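Transcription termination factor FttA (Methanosarcina mazei, PDB 2XR1) probably terminates transcription by cleaving nascent RNA where it leaves RNA polymerase, as a zinc-dependent endonuclease and 5'-3' exonuclease. Local coordinates at residues D12-I17 with V25-V30; Q36-T41 with A66-P71; S511-G516 with D542-R547. All blocks are in the same frame, centred on the assembly; numbering follows the deposited sequence.

Three contacts, met one after another along the chain, illustrate how local closures build a multidomain nuclease. From the N terminus, contact 1 closes a short loop by folding residues 25-30 back onto the first helix. Contact 2 then closes a longer, mostly helical excursion between strands 36-41 and 65-69. The two loops follow in series, without nesting or crossing, yet their contacts touch, as where Asp29 O accepts from Tyr40 N, and both belong to the first KH domain. Contact 3 lies on the opposite side of the chain's centre, about 36 Å from contact 2 between nearest atoms. It joins the loop after strand 506-509 to the N-terminal end of helix 545-550 in the beta-CASP domain, near the zinc site.

Contact 1: D12-I17 with V25-V30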
ATOM      1  N   ASP B  12       6.288 -15.677 -35.349  1.00 83.13           N
ATOM      2  CA  ASP B  12       7.671 -16.038 -35.075  1.00 85.72           C
ATOM      3  C   ASP B  12       7.738 -17.400 -34.373  1.00 77.50           C
ATOM      4  O   ASP B  12       8.619 -18.208 -34.646  1.00 78.55           O
ATOM      5  CB  ASP B  12       8.335 -14.948 -34.216  1.00 91.59           C
ATOM      6  CG  ASP B  12       9.855 -15.063 -34.185  1.00 99.06           C
ATOM      7  OD1 ASP B  12      10.361 -16.076 -33.650  1.00 96.70           O
ATOM      8  OD2 ASP B  12      10.539 -14.133 -34.678  1.00110.57           O
ATOM      9  N   LEU B  13       6.795 -17.661 -33.477  1.00 70.65           N
ATOM     10  CA  LEU B  13       6.759 -18.936 -32.785  1.00 64.50           C
ATOM     11  C   LEU B  13       6.308 -20.042 -33.723  1.00 61.65           C
ATOM     12  O   LEU B  13       6.850 -21.161 -33.675  1.00 60.37           O
ATOM     13  CB  LEU B  13       5.871 -18.883 -31.542  1.00 59.65           C
ATOM     14  CG  LEU B  13       6.442 -18.154 -30.308  1.00 61.60           C
ATOM     15  CD1 LEU B  13       5.350 -17.998 -29.242  1.00 56.27           C
ATOM     16  CD2 LEU B  13       7.652 -18.878 -29.739  1.00 62.75           C
ATOM     17  N   LYS B  14       5.336 -19.747 -34.585  1.00 61.75           N
ATOM     18  CA  LYS B  14       4.875 -20.752 -35.529  1.00 59.73           C
ATOM     19  C   LYS B  14       6.055 -21.189 -36.376  1.00 63.71           C
ATOM     20  O   LYS B  14       6.389 -22.370 -36.421  1.00 61.47           O
ATOM     21  CB  LYS B  14       3.729 -20.260 -36.405  1.00 61.32           C
ATOM     22  CG  LYS B  14       3.274 -21.312 -37.434  1.00 60.29           C
ATOM     23  CD  LYS B  14       1.810 -21.149 -37.857  1.00 60.82           C
ATOM     24  CE  LYS B  14       1.584 -21.491 -39.354  1.00 65.68           C
ATOM     25  NZ  LYS B  14       1.695 -22.936 -39.792  1.00 61.97           N
ATOM     26  N   HIS B  15       6.739 -20.237 -36.991  1.00 70.79           N
ATOM     27  CA  HIS B  15       7.816 -20.601 -37.895  1.00 76.20           C
ATOM     28  C   HIS B  15       8.969 -21.338 -37.220  1.00 75.91           C
ATOM     29  O   HIS B  15       9.471 -22.314 -37.758  1.00 76.31           O
ATOM     30  CB  HIS B  15       8.272 -19.381 -38.684  1.00 85.83           C
ATOM     31  CG  HIS B  15       7.213 -18.861 -39.606  1.00 88.95           C
ATOM     32  ND1 HIS B  15       7.046 -17.519 -39.878  1.00 96.98           N
ATOM     33  CD2 HIS B  15       6.236 -19.510 -40.289  1.00 86.04           C
ATOM     34  CE1 HIS B  15       6.026 -17.366 -40.705  1.00 99.25           C
ATOM     35  NE2 HIS B  15       5.516 -18.559 -40.967  1.00 92.70           N
ATOM     36  N   LYS B  16       9.365 -20.880 -36.043  1.00 76.55           N
ATOM     37  CA  LYS B  16      10.331 -21.590 -35.201  1.00 77.06           C
ATOM     38  C   LYS B  16       9.972 -23.065 -35.059  1.00 70.89           C
ATOM     39  O   LYS B  16      10.786 -23.942 -35.307  1.00 73.23           O
ATOM     40  CB  LYS B  16      10.358 -20.953 -33.803  1.00 77.08           C
ATOM     41  CG  LYS B  16      11.573 -20.102 -33.500  1.00 86.55           C
ATOM     42  CD  LYS B  16      12.668 -20.940 -32.841  1.00 90.66           C
ATOM     43  CE  LYS B  16      13.940 -20.125 -32.557  1.00101.33           C
ATOM     44  NZ  LYS B  16      13.768 -19.187 -31.408  1.00101.01           N
ATOM     45  N   ILE B  17       8.743 -23.325 -34.628  1.00 64.49           N
ATOM     46  CA  ILE B  17       8.243 -24.682 -34.442  1.00 59.65           C
ATOM     47  C   ILE B  17       8.321 -25.497 -35.731  1.00 60.19           C
ATOM     48  O   ILE B  17       8.847 -26.605 -35.750  1.00 60.46           O
ATOM     49  CB  ILE B  17       6.787 -24.658 -34.004  1.00 54.43           C
ATOM     50  CG1 ILE B  17       6.695 -24.465 -32.492  1.00 53.49           C
ATOM     51  CG2 ILE B  17       6.093 -25.945 -34.407  1.00 51.85           C
ATOM     52  CD1 ILE B  17       5.519 -23.622 -32.076  1.00 49.66           C
ATOM     53  N   VAL B  25       4.849 -34.136 -39.908  1.00 46.63           N
ATOM     54  CA  VAL B  25       4.087 -33.581 -38.829  1.00 45.33           C
ATOM     55  C   VAL B  25       3.819 -32.109 -39.085  1.00 44.71           C
ATOM     56  O   VAL B  25       4.749 -31.325 -39.299  1.00 45.90           O
ATOM     57  CB  VAL B  25       4.821 -33.808 -37.503  1.00 45.82           C
ATOM     58  CG1 VAL B  25       4.069 -33.215 -36.339  1.00 43.41           C
ATOM     59  CG2 VAL B  25       5.034 -35.316 -37.314  1.00 48.45           C
ATOM     60  N   THR B  26       2.544 -31.735 -39.053  1.00 44.26           N
ATOM     61  CA  THR B  26       2.165 -30.349 -39.294  1.00 44.66           C
ATOM     62  C   THR B  26       1.353 -29.759 -38.175  1.00 43.10           C
ATOM     63  O   THR B  26       0.703 -30.472 -37.423  1.00 43.16           O
ATOM     64  CB  THR B  26       1.347 -30.216 -40.565  1.00 47.68           C
ATOM     65  OG1 THR B  26       0.166 -31.022 -40.460  1.00 48.53           O
ATOM     66  CG2 THR B  26       2.201 -30.613 -41.784  1.00 49.04           C
ATOM     67  N   ILE B  27       1.413 -28.442 -38.062  1.00 43.41           N
ATOM     68  CA  ILE B  27       0.509 -27.690 -37.195  1.00 42.59           C
ATOM     69  C   ILE B  27      -0.230 -26.682 -38.051  1.00 45.63           C
ATOM     70  O   ILE B  27       0.246 -26.314 -39.122  1.00 47.94           O
ATOM     71  CB  ILE B  27       1.236 -26.939 -36.046  1.00 40.90           C
ATOM     72  CG1 ILE B  27       2.311 -25.990 -36.606  1.00 42.64           C
ATOM     73  CG2 ILE B  27       1.774 -27.921 -35.053  1.00 38.42           C
ATOM     74  CD1 ILE B  27       2.973 -25.113 -35.590  1.00 41.88           C
ATOM     75  N   THR B  28      -1.398 -26.266 -37.574  1.00 46.94           N
ATOM     76  CA  THR B  28      -2.191 -25.221 -38.219  1.00 51.43           C
ATOM     77  C   THR B  28      -1.902 -23.868 -37.551  1.00 52.17           C
ATOM     78  O   THR B  28      -1.358 -22.974 -38.190  1.00 55.94           O
ATOM     79  CB  THR B  28      -3.722 -25.544 -38.208  1.00 53.93           C
ATOM     80  OG1 THR B  28      -4.162 -25.855 -36.878  1.00 51.86           O
ATOM     81  CG2 THR B  28      -4.023 -26.710 -39.098  1.00 53.51           C
ATOM     82  N   ASP B  29      -2.259 -23.724 -36.280  1.00 50.03           N
ATOM     83  CA  ASP B  29      -2.109 -22.450 -35.569  1.00 50.75           C
ATOM     84  C   ASP B  29      -1.343 -22.633 -34.266  1.00 46.26           C
ATOM     85  O   ASP B  29      -1.205 -23.750 -33.722  1.00 42.84           O
ATOM     86  CB  ASP B  29      -3.480 -21.785 -35.278  1.00 54.37           C
ATOM     87  CG  ASP B  29      -3.943 -20.837 -36.409  1.00 64.24           C
ATOM     88  OD1 ASP B  29      -4.178 -21.324 -37.536  1.00 70.97           O
ATOM     89  OD2 ASP B  29      -4.087 -19.603 -36.161  1.00 71.67           O
ATOM     90  N   VAL B  30      -0.863 -21.488 -33.791  1.00 46.65           N
ATOM     91  CA  VAL B  30      -0.155 -21.346 -32.541  1.00 44.21           C
ATOM     92  C   VAL B  30      -0.793 -20.156 -31.772  1.00 45.51           C
ATOM     93  O   VAL B  30      -0.934 -19.055 -32.308  1.00 49.19           O
ATOM     94  CB  VAL B  30       1.353 -21.197 -32.842  1.00 45.16           C
ATOM     95  CG1 VAL B  30       2.065 -20.413 -31.805  1.00 45.86           C
ATOM     96  CG2 VAL B  30       1.978 -22.553 -32.978  1.00 43.05           C
TER
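Lys14 and Val30 bring the two backbones closest, their CA atoms 5.9 Å apart, where the last turns of the N-terminal helix face the irregular chain that leads into strand 30-33. Ile17 makes apolar contacts with both its branches. Its CG2 methyl meets Ile27 CD1 at 3.4 Å, the two side chains crossing at roughly a right angle, while CD1 at the end of the other branch reaches Val30 CG2 at 3.8 Å. With chi1 at 57° and the branch extended beyond it, Ile27 presents CD1 to Ile17. One turn earlier, Leu13 CB lies 4.1 Å from Val30 CG1, so the two methyls of Val30 are divided between Leu13 and Ile17. Lys14 lies along the edge of this apolar patch. Its bent chain carries NZ to a weak hydrogen bond with Thr28 O (3.4 Å), secondary to a salt bridge with Glu18 on its own helix. In this type II KH fold the contact packs the first helix against the chain entering strand 30-33: Ile17, Ile27 and Val30 also pack on Leu39 of strand 36-41, and Leu13 and Ile17 meet Leu61 of helix 52-61.

Contact 2: Q36-T41 with A66-P71; sequences QLVLYT and AMRPDP
Ala66 opens a parallel pairing with strand 36-41, the parallel half of the three-stranded mixed sheet of a type II KH domain. The segments run 35° apart in direction. Ala66 N donates to Leu37 O (3.0 Å) and its carbonyl O accepts from Leu39 N (2.8 Å), bracketing Val38 in the usual parallel ladder, while the CB methyl lies against the amide end of Gln36. Met67 turns to the other face, the one carrying Leu39. A chi1 of 84° and a second bend at chi2 curl the chain so that SD lies 3.8 Å from Thr41 CG2; Pro44 and Phe47 of helix 44-49 and Ile54 of helix 52-61 also meet this side chain. Arg68 returns to the Val38 and Tyr40 face. It donates from N to Leu39 O, accepts at O from Thr41 N, and lays its aliphatic part against Val38 CG1. Its side chain runs beside that of Tyr40 in the same direction, guanidinium and ring tilted 49° to each other, with the phenol OH 3.2 Å above one guanidinium face, offset toward its rim and poorly angled for a hydrogen bond to NH1; NH1 forms a salt bridge with Glu33. Pro69 O sits at the ring edge of Tyr40. The ladder ends as Asp70 N donates to Thr41 O (2.7 Å), from above the carbonyl plane, and Pro71 CD comes 4.3 Å from Tyr40 CD1.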
ATOM      1  N   GLN B  36      -0.369 -21.414 -21.209  1.00 50.60           N
ATOM      2  CA  GLN B  36       0.255 -22.313 -22.182  1.00 49.78           C
ATOM      3  C   GLN B  36       0.408 -21.742 -23.586  1.00 46.08           C
ATOM      4  O   GLN B  36      -0.411 -20.967 -24.058  1.00 44.68           O
ATOM      5  CB  GLN B  36      -0.588 -23.591 -22.337  1.00 51.49           C
ATOM      6  CG  GLN B  36      -0.783 -24.402 -21.101  1.00 58.92           C
ATOM      7  CD  GLN B  36      -1.471 -25.708 -21.388  1.00 63.16           C
ATOM      8  OE1 GLN B  36      -0.898 -26.770 -21.201  1.00 69.70           O
ATOM      9  NE2 GLN B  36      -2.706 -25.634 -21.846  1.00 62.80           N
ATOM     10  N   LEU B  37       1.434 -22.203 -24.280  1.00 46.09           N
ATOM     11  CA  LEU B  37       1.521 -22.050 -25.723  1.00 43.65           C
ATOM     12  C   LEU B  37       0.855 -23.268 -26.271  1.00 42.53           C
ATOM     13  O   LEU B  37       1.186 -24.370 -25.849  1.00 43.60           O
ATOM     14  CB  LEU B  37       2.966 -22.036 -26.158  1.00 44.94           C
ATOM     15  CG  LEU B  37       3.172 -21.911 -27.661  1.00 45.34           C
ATOM     16  CD1 LEU B  37       2.376 -20.746 -28.229  1.00 44.60           C
ATOM     17  CD2 LEU B  37       4.682 -21.782 -27.961  1.00 48.68           C
ATOM     18  N   VAL B  38      -0.095 -23.092 -27.179  1.00 41.28           N
ATOM     19  CA  VAL B  38      -0.874 -24.204 -27.683  1.00 41.76           C
ATOM     20  C   VAL B  38      -0.713 -24.327 -29.180  1.00 40.92           C
ATOM     21  O   VAL B  38      -0.939 -23.361 -29.883  1.00 41.13           O
ATOM     22  CB  VAL B  38      -2.335 -24.028 -27.363  1.00 43.40           C
ATOM     23  CG1 VAL B  38      -3.165 -24.996 -28.165  1.00 45.51           C
ATOM     24  CG2 VAL B  38      -2.557 -24.277 -25.893  1.00 45.63           C
ATOM     25  N   LEU B  39      -0.330 -25.520 -29.650  1.00 41.40           N
ATOM     26  CA  LEU B  39      -0.243 -25.860 -31.085  1.00 40.81           C
ATOM     27  C   LEU B  39      -1.507 -26.573 -31.522  1.00 41.82           C
ATOM     28  O   LEU B  39      -1.832 -27.625 -31.002  1.00 42.51           O
ATOM     29  CB  LEU B  39       0.938 -26.812 -31.381  1.00 40.69           C
ATOM     30  CG  LEU B  39       2.259 -26.514 -30.693  1.00 42.46           C
ATOM     31  CD1 LEU B  39       3.335 -27.464 -31.202  1.00 43.52           C
ATOM     32  CD2 LEU B  39       2.613 -25.077 -30.929  1.00 43.19           C
ATOM     33  N   TYR B  40      -2.174 -26.036 -32.526  1.00 42.65           N
ATOM     34  CA  TYR B  40      -3.268 -26.743 -33.154  1.00 45.47           C
ATOM     35  C   TYR B  40      -2.782 -27.615 -34.314  1.00 45.39           C
ATOM     36  O   TYR B  40      -1.872 -27.230 -35.030  1.00 44.69           O
ATOM     37  CB  TYR B  40      -4.315 -25.735 -33.615  1.00 48.29           C
ATOM     38  CG  TYR B  40      -5.093 -25.198 -32.430  1.00 51.77           C
ATOM     39  CD1 TYR B  40      -6.113 -25.954 -31.845  1.00 55.22           C
ATOM     40  CD2 TYR B  40      -4.771 -23.961 -31.859  1.00 52.85           C
ATOM     41  CE1 TYR B  40      -6.807 -25.490 -30.757  1.00 58.66           C
ATOM     42  CE2 TYR B  40      -5.454 -23.481 -30.753  1.00 54.88           C
ATOM     43  CZ  TYR B  40      -6.477 -24.246 -30.199  1.00 58.66           C
ATOM     44  OH  TYR B  40      -7.178 -23.764 -29.091  1.00 61.92           O
ATOM     45  N   THR B  41      -3.389 -28.790 -34.489  1.00 47.01           N
ATOM     46  CA  THR B  41      -2.973 -29.731 -35.514  1.00 46.36           C
ATOM     47  C   THR B  41      -4.170 -30.459 -36.086  1.00 51.09           C
ATOM     48  O   THR B  41      -5.124 -30.730 -35.367  1.00 53.61           O
ATOM     49  CB  THR B  41      -2.030 -30.772 -34.899  1.00 45.23           C
ATOM     50  OG1 THR B  41      -1.344 -31.517 -35.922  1.00 43.60           O
ATOM     51  CG2 THR B  41      -2.818 -31.736 -33.988  1.00 47.30           C
ATOM     52  N   ALA B  66       1.272 -27.296 -25.141  1.00 68.91           N
ATOM     53  CA  ALA B  66       0.336 -28.393 -25.375  1.00 68.15           C
ATOM     54  C   ALA B  66      -0.071 -28.393 -26.869  1.00 70.18           C
ATOM     55  O   ALA B  66      -0.176 -27.342 -27.514  1.00 71.11           O
ATOM     56  CB  ALA B  66      -0.901 -28.251 -24.478  1.00 65.68           C
ATOM     57  N   MET B  67      -0.293 -29.569 -27.426  1.00 71.09           N
ATOM     58  CA  MET B  67      -0.888 -29.633 -28.740  1.00 73.18           C
ATOM     59  C   MET B  67      -2.379 -29.874 -28.535  1.00 71.89           C
ATOM     60  O   MET B  67      -2.767 -30.408 -27.515  1.00 69.93           O
ATOM     61  CB  MET B  67      -0.199 -30.711 -29.586  1.00 75.03           C
ATOM     62  CG  MET B  67      -0.726 -32.085 -29.375  1.00 76.12           C
ATOM     63  SD  MET B  67      -2.269 -32.348 -30.244  1.00 78.87           S
ATOM     64  CE  MET B  67      -2.653 -34.013 -29.705  1.00 78.43           C
ATOM     65  N   ARG B  68      -3.218 -29.449 -29.469  1.00 73.19           N
ATOM     66  CA  ARG B  68      -4.592 -29.915 -29.475  1.00 73.38           C
ATOM     67  C   ARG B  68      -5.232 -30.029 -30.861  1.00 75.89           C
ATOM     68  O   ARG B  68      -4.782 -29.414 -31.825  1.00 77.61           O
ATOM     69  CB  ARG B  68      -5.481 -29.106 -28.545  1.00 72.13           C
ATOM     70  CG  ARG B  68      -5.097 -27.679 -28.307  1.00 73.62           C
ATOM     71  CD  ARG B  68      -5.948 -27.072 -27.157  1.00 74.61           C
ATOM     72  NE  ARG B  68      -7.411 -27.113 -27.413  1.00 77.46           N
ATOM     73  CZ  ARG B  68      -8.300 -26.223 -26.960  1.00 75.71           C
ATOM     74  NH1 ARG B  68      -7.911 -25.183 -26.224  1.00 74.53           N
ATOM     75  NH2 ARG B  68      -9.589 -26.373 -27.252  1.00 75.95           N
ATOM     76  N   PRO B  69      -6.283 -30.852 -30.960  1.00 76.13           N
ATOM     77  CA  PRO B  69      -6.855 -31.118 -32.252  1.00 79.07           C
ATOM     78  C   PRO B  69      -7.504 -29.878 -32.844  1.00 80.88           C
ATOM     79  O   PRO B  69      -8.200 -29.138 -32.152  1.00 79.41           O
ATOM     80  CB  PRO B  69      -7.916 -32.176 -31.947  1.00 79.15           C
ATOM     81  CG  PRO B  69      -7.456 -32.814 -30.695  1.00 76.64           C
ATOM     82  CD  PRO B  69      -6.898 -31.691 -29.915  1.00 74.16           C
ATOM     83  N   ASP B  70      -7.263 -29.652 -34.122  1.00 84.22           N
ATOM     84  CA  ASP B  70      -8.003 -28.647 -34.831  1.00 87.04           C
ATOM     85  C   ASP B  70      -9.481 -28.991 -34.684  1.00 87.99           C
ATOM     86  O   ASP B  70      -9.892 -30.127 -34.983  1.00 89.06           O
ATOM     87  CB  ASP B  70      -7.647 -28.643 -36.316  1.00 90.72           C
ATOM     88  CG  ASP B  70      -8.066 -27.357 -37.021  1.00 94.32           C
ATOM     89  OD1 ASP B  70      -7.270 -26.384 -36.988  1.00 97.13           O
ATOM     90  OD2 ASP B  70      -9.168 -27.326 -37.629  1.00 97.84           O
ATOM     91  N   PRO B  71     -10.289 -28.019 -34.209  1.00 87.90           N
ATOM     92  CA  PRO B  71     -11.742 -28.225 -34.128  1.00 88.58           C
ATOM     93  C   PRO B  71     -12.309 -28.868 -35.393  1.00 92.01           C
ATOM     94  O   PRO B  71     -12.986 -29.885 -35.294  1.00 92.46           O
ATOM     95  CB  PRO B  71     -12.288 -26.803 -33.948  1.00 88.85           C
ATOM     96  CG  PRO B  71     -11.181 -26.062 -33.234  1.00 86.75           C
ATOM     97  CD  PRO B  71      -9.882 -26.686 -33.705  1.00 86.85           C
TER

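Contact 3: S511-G516 with D542-R547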
ATOM      1  N   SER B 511     -22.074 -26.214  10.238  1.00 46.74           N
ATOM      2  CA  SER B 511     -20.705 -25.874   9.864  1.00 44.98           C
ATOM      3  C   SER B 511     -19.744 -26.088  11.007  1.00 42.66           C
ATOM      4  O   SER B 511     -20.102 -26.084  12.148  1.00 43.56           O
ATOM      5  CB  SER B 511     -20.619 -24.416   9.414  1.00 46.59           C
ATOM      6  OG  SER B 511     -21.290 -23.593  10.321  1.00 47.64           O
ATOM      7  N   GLY B 512     -18.492 -26.239  10.668  1.00 41.20           N
ATOM      8  CA  GLY B 512     -17.472 -26.627  11.647  1.00 40.02           C
ATOM      9  C   GLY B 512     -17.208 -25.797  12.883  1.00 39.55           C
ATOM     10  O   GLY B 512     -16.511 -26.279  13.767  1.00 38.72           O
ATOM     11  N   MET B 513     -17.734 -24.574  12.952  1.00 41.52           N
ATOM     12  CA  MET B 513     -17.623 -23.740  14.178  1.00 42.75           C
ATOM     13  C   MET B 513     -18.981 -23.255  14.696  1.00 45.40           C
ATOM     14  O   MET B 513     -19.086 -22.273  15.434  1.00 47.61           O
ATOM     15  CB  MET B 513     -16.637 -22.590  13.949  1.00 42.71           C
ATOM     16  CG  MET B 513     -15.218 -23.100  13.626  1.00 40.81           C
ATOM     17  SD  MET B 513     -14.074 -21.758  13.428  1.00 45.70           S
ATOM     18  CE  MET B 513     -12.469 -22.586  13.376  1.00 40.62           C
ATOM     19  N   MET B 514     -20.028 -23.967  14.279  1.00 45.97           N
ATOM     20  CA  MET B 514     -21.390 -23.781  14.753  1.00 48.28           C
ATOM     21  C   MET B 514     -21.959 -22.396  14.527  1.00 51.09           C
ATOM     22  O   MET B 514     -22.909 -22.021  15.194  1.00 53.77           O
ATOM     23  CB  MET B 514     -21.472 -24.158  16.236  1.00 48.91           C
ATOM     24  CG  MET B 514     -21.115 -25.600  16.494  1.00 46.34           C
ATOM     25  SD  MET B 514     -21.073 -26.065  18.223  1.00 46.24           S
ATOM     26  CE  MET B 514     -22.783 -26.514  18.539  1.00 47.76           C
ATOM     27  N   ASN B 515     -21.404 -21.643  13.583  1.00 51.41           N
ATOM     28  CA  ASN B 515     -21.989 -20.347  13.214  1.00 55.44           C
ATOM     29  C   ASN B 515     -23.230 -20.504  12.375  1.00 57.40           C
ATOM     30  O   ASN B 515     -23.933 -19.537  12.112  1.00 61.52           O
ATOM     31  CB  ASN B 515     -20.967 -19.389  12.554  1.00 55.46           C
ATOM     32  CG  ASN B 515     -20.428 -18.327  13.549  1.00 58.72           C
ATOM     33  OD1 ASN B 515     -20.732 -18.382  14.746  1.00 61.28           O
ATOM     34  ND2 ASN B 515     -19.635 -17.366  13.053  1.00 60.61           N
ATOM     35  N   GLY B 516     -23.517 -21.724  11.956  1.00 55.79           N
ATOM     36  CA  GLY B 516     -24.801 -22.026  11.359  1.00 57.94           C
ATOM     37  C   GLY B 516     -24.808 -23.391  10.734  1.00 55.62           C
ATOM     38  O   GLY B 516     -23.898 -24.180  10.935  1.00 52.23           O
ATOM     39  N   ASP B 542     -12.010 -17.111  17.375  1.00 47.64           N
ATOM     40  CA  ASP B 542     -12.634 -15.993  18.048  1.00 51.62           C
ATOM     41  C   ASP B 542     -13.971 -15.619  17.421  1.00 53.22           C
ATOM     42  O   ASP B 542     -14.084 -15.539  16.198  1.00 53.28           O
ATOM     43  CB  ASP B 542     -11.745 -14.751  17.929  1.00 54.18           C
ATOM     44  CG  ASP B 542     -10.479 -14.812  18.803  1.00 56.26           C
ATOM     45  OD1 ASP B 542     -10.339 -15.738  19.651  1.00 56.89           O
ATOM     46  OD2 ASP B 542      -9.620 -13.906  18.627  1.00 59.87           O
ATOM     47  N   GLY B 543     -14.974 -15.362  18.258  1.00 55.08           N
ATOM     48  CA  GLY B 543     -16.255 -14.832  17.804  1.00 57.05           C
ATOM     49  C   GLY B 543     -17.232 -15.882  17.330  1.00 55.33           C
ATOM     50  O   GLY B 543     -18.364 -15.572  16.999  1.00 57.91           O
ATOM     51  N   THR B 544     -16.816 -17.133  17.280  1.00 51.54           N
ATOM     52  CA  THR B 544     -17.716 -18.175  16.823  1.00 50.15           C
ATOM     53  C   THR B 544     -18.537 -18.742  17.966  1.00 51.17           C
ATOM     54  O   THR B 544     -18.127 -18.718  19.118  1.00 51.22           O
ATOM     55  CB  THR B 544     -16.975 -19.345  16.087  1.00 46.26           C
ATOM     56  OG1 THR B 544     -15.967 -19.929  16.911  1.00 42.73           O
ATOM     57  CG2 THR B 544     -16.346 -18.848  14.809  1.00 46.40           C
ATOM     58  N   ILE B 545     -19.704 -19.274  17.619  1.00 52.23           N
ATOM     59  CA  ILE B 545     -20.553 -19.950  18.580  1.00 53.25           C
ATOM     60  C   ILE B 545     -19.747 -21.083  19.180  1.00 50.30           C
ATOM     61  O   ILE B 545     -19.671 -21.201  20.385  1.00 51.54           O
ATOM     62  CB  ILE B 545     -21.863 -20.463  17.921  1.00 54.30           C
ATOM     63  CG1 ILE B 545     -22.782 -19.289  17.585  1.00 57.85           C
ATOM     64  CG2 ILE B 545     -22.561 -21.472  18.807  1.00 54.11           C
ATOM     65  CD1 ILE B 545     -23.093 -18.393  18.760  1.00 60.82           C
ATOM     66  N   GLY B 546     -19.114 -21.892  18.342  1.00 46.93           N
ATOM     67  CA  GLY B 546     -18.332 -23.016  18.845  1.00 44.69           C
ATOM     68  C   GLY B 546     -17.284 -22.602  19.865  1.00 44.59           C
ATOM     69  O   GLY B 546     -17.093 -23.246  20.897  1.00 44.52           O
ATOM     70  N   ARG B 547     -16.607 -21.508  19.591  1.00 44.84           N
ATOM     71  CA  ARG B 547     -15.622 -21.019  20.516  1.00 45.64           C
ATOM     72  C   ARG B 547     -16.257 -20.651  21.856  1.00 48.36           C
ATOM     73  O   ARG B 547     -15.721 -20.974  22.915  1.00 48.86           O
ATOM     74  CB  ARG B 547     -14.924 -19.796  19.930  1.00 46.37           C
ATOM     75  CG  ARG B 547     -13.907 -19.135  20.871  1.00 48.28           C
ATOM     76  CD  ARG B 547     -12.894 -20.133  21.357  1.00 47.59           C
ATOM     77  NE  ARG B 547     -11.667 -19.435  21.662  1.00 51.70           N
ATOM     78  CZ  ARG B 547     -10.794 -19.801  22.595  1.00 55.05           C
ATOM     79  NH1 ARG B 547     -10.999 -20.905  23.327  1.00 56.20           N
ATOM     80  NH2 ARG B 547      -9.703 -19.044  22.804  1.00 56.09           N
TER
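The backbones come closest at Met513 and Gly546, CA atoms 4.8 Å apart, where a type I beta turn from Ser511 to Met514 meets the N-terminus of helix 545-550 in the beta-CASP domain. Thr544 is the N-cap, its OG1 accepting from Arg547 N. The two preceding amides are taken by the other segment: Met513 O accepts from Gly546 N (2.9 Å) and Asn515 OD1 from Ile545 N (3.2 Å). Gly546 N and Ile545 N come in from above the plane of their acceptor carbonyl groups, 46° out of it at Met513 and 35° at Asn515. The partial positive charge expected at a helix N-terminus would probably reinforce these bonds. Thr544 turns its methyl CG2 to Met513, 3.9 Å from both CB and SD, while OG1 also bonds to Ala541 O. The Met513 side chain comes to about 8 Å from a bound zinc ion, which places this edge of the junction near the metal site. The Met514 side chain instead leads off among Val519, Met520 and Phe523 of helix 518-526 and Leu534 and Phe536 of strand 533-536. At its root, Met514 CB rests 3.9 Å from the Ile545 CG2 methyl.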